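Autoinducer synthesis protein lasI (PDB 1RO5) catalyses the synthesis of the quorum-sensing autoinducer N-(3-oxododecanoyl)homoserine lactone from S-adenosyl-L-methionine and a fatty acyl-[acyl carrier protein]. Local coordinates at residues 147-150 / 151-155. Residues are numbered along the deposited sequence; the frame is centred on the assembly and turned at random.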
loop_
_atom_site.group_PDB
_atom_site.type_symbol
_atom_site.label_atom_id
_atom_site.label_comp_id
_atom_site.label_asym_id
_atom_site.label_seq_id
_atom_site.Cartn_x
_atom_site.Cartn_y
_atom_site.Cartn_z
ATOM N N GLY A 147 1.073 -3.735 13.804
ATOM C CA GLY A 147 1.806 -2.458 13.958
ATOM C C GLY A 147 1.194 -1.397 13.066
ATOM O O GLY A 147 0.850 -0.277 13.504
ATOM N N VAL A 148 1.087 -1.681 11.772
ATOM C CA VAL A 148 0.628 -0.624 10.866
ATOM C C VAL A 148 -0.874 -0.397 11.172
ATOM O O VAL A 148 -1.380 0.697 11.043
ATOM C CB VAL A 148 0.803 -1.071 9.401
ATOM C CG1 VAL A 148 -0.126 -0.294 8.399
ATOM C CG2 VAL A 148 2.235 -1.121 9.001
ATOM N N GLU A 149 -1.574 -1.460 11.544
ATOM C CA GLU A 149 -2.983 -1.304 11.890
ATOM C C GLU A 149 -3.136 -0.223 12.986
ATOM O O GLU A 149 -3.932 0.764 12.831
ATOM C CB GLU A 149 -3.630 -2.613 12.319
ATOM C CG GLU A 149 -4.943 -2.362 13.077
ATOM C CD GLU A 149 -5.546 -3.655 13.542
ATOM O OE1 GLU A 149 -4.750 -4.609 13.803
ATOM O OE2 GLU A 149 -6.796 -3.807 13.619
ATOM N N LYS A 150 -2.324 -0.329 14.045
ATOM C CA LYS A 150 -2.453 0.671 15.131
ATOM C C LYS A 150 -1.940 2.004 14.737
ATOM O O LYS A 150 -2.502 3.014 15.088
ATOM C CB LYS A 150 -2.031 0.190 16.543
ATOM C CG LYS A 150 -0.678 -0.349 16.755
ATOM C CD LYS A 150 -0.613 -0.903 18.230
ATOM C CE LYS A 150 -0.961 -2.428 18.328
ATOM N NZ LYS A 150 -0.275 -3.150 19.451
ATOM N N MET A 151 -0.990 2.040 13.841
ATOM C CA MET A 151 -0.502 3.324 13.443
ATOM C C MET A 151 -1.671 4.103 12.735
ATOM O O MET A 151 -1.810 5.349 12.839
ATOM C CB MET A 151 0.758 3.054 12.624
ATOM C CG MET A 151 1.587 4.194 12.151
ATOM S SD MET A 151 0.529 4.840 10.699
ATOM C CE MET A 151 1.219 3.687 9.203
ATOM N N MET A 152 -2.591 3.338 12.145
ATOM C CA MET A 152 -3.626 3.878 11.322
ATOM C C MET A 152 -4.795 4.108 12.223
ATOM O O MET A 152 -5.399 5.142 12.082
ATOM C CB MET A 152 -4.034 2.901 10.231
ATOM C CG MET A 152 -3.279 3.033 8.894
ATOM S SD MET A 152 -3.809 1.749 7.650
ATOM C CE MET A 152 -3.165 0.332 8.020
ATOM N N ILE A 153 -5.160 3.192 13.129
ATOM C CA ILE A 153 -6.274 3.527 14.027
ATOM C C ILE A 153 -5.948 4.846 14.852
ATOM O O ILE A 153 -6.829 5.618 15.112
ATOM C CB ILE A 153 -6.776 2.363 14.996
ATOM C CG1 ILE A 153 -5.922 2.356 16.280
ATOM C CG2 ILE A 153 -6.901 0.954 14.355
ATOM C CD1 ILE A 153 -6.033 1.111 17.390
ATOM N N ARG A 154 -4.687 5.072 15.213
ATOM C CA ARG A 154 -4.235 6.218 15.948
ATOM C C ARG A 154 -4.276 7.508 15.119
ATOM O O ARG A 154 -4.496 8.622 15.676
ATOM C CB ARG A 154 -2.774 6.047 16.431
ATOM C CG ARG A 154 -2.644 5.052 17.583
ATOM C CD ARG A 154 -1.387 5.195 18.395
ATOM N NE ARG A 154 -0.722 3.917 18.644
ATOM C CZ ARG A 154 0.483 3.657 18.168
ATOM N NH1 ARG A 154 1.125 4.607 17.408
ATOM N NH2 ARG A 154 1.030 2.457 18.445
ATOM N N ALA A 155 -3.952 7.403 13.840
ATOM C CA ALA A 155 -3.946 8.610 13.045
ATOM C C ALA A 155 -5.415 9.084 12.762
ATOM O O ALA A 155 -5.606 10.103 12.071
ATOM C CB ALA A 155 -3.221 8.388 11.759
#
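I153 N donates to E149 O at 2.7 Å, a worked example of how i to i+4 pairing holds a short helix together. The bonds from M151 N to G147 O and from R154 N to K150 O are equal in length, 3.0 Å each. By contrast, the bond from M152 N to V148 O is weak, its N-H bent to 129°. M152 N lies at the same time 3.0 Å from E149 O, which it approaches from above the carbonyl plane. E149 O therefore accepts two bonds, and the mix of i+3 and i+4 partners is consistent with a local 3-10-like tightening at M152. A155 N closes the last turn on M151 O.

All this belongs to helix 146-154, which follows strand 139-145 of the central sheet in the α-β-α sandwich, an acetyltransferase-like fold. T145 OG1 bonds to V148 N near the start of the helix. E149 OE1 forms a salt bridge with R161 NH2, and the E149 side chain, like that of M152, touches L176 on strand 171-179.

A chi1 of 162° sets E149 CG beside the carbonyl carbon and 4.1 Å from I153 CG2, the two side chains crossing at a slant; beyond CG the glutamate chain runs straight on. On the exposed side K150 and R154 lie alongside each other, pointing the same way; R154 NH2 sits 3.7 Å from K150 CG, a contact with the aliphatic stem. The two cationic ends stay apart, K150 NZ being 5.8 Å from R154 NH2, while K150 O lies above one face of the guanidinium, displaced toward its rim. V148 CG1 makes a loose apolar contact with M151 CE at 4.3 Å.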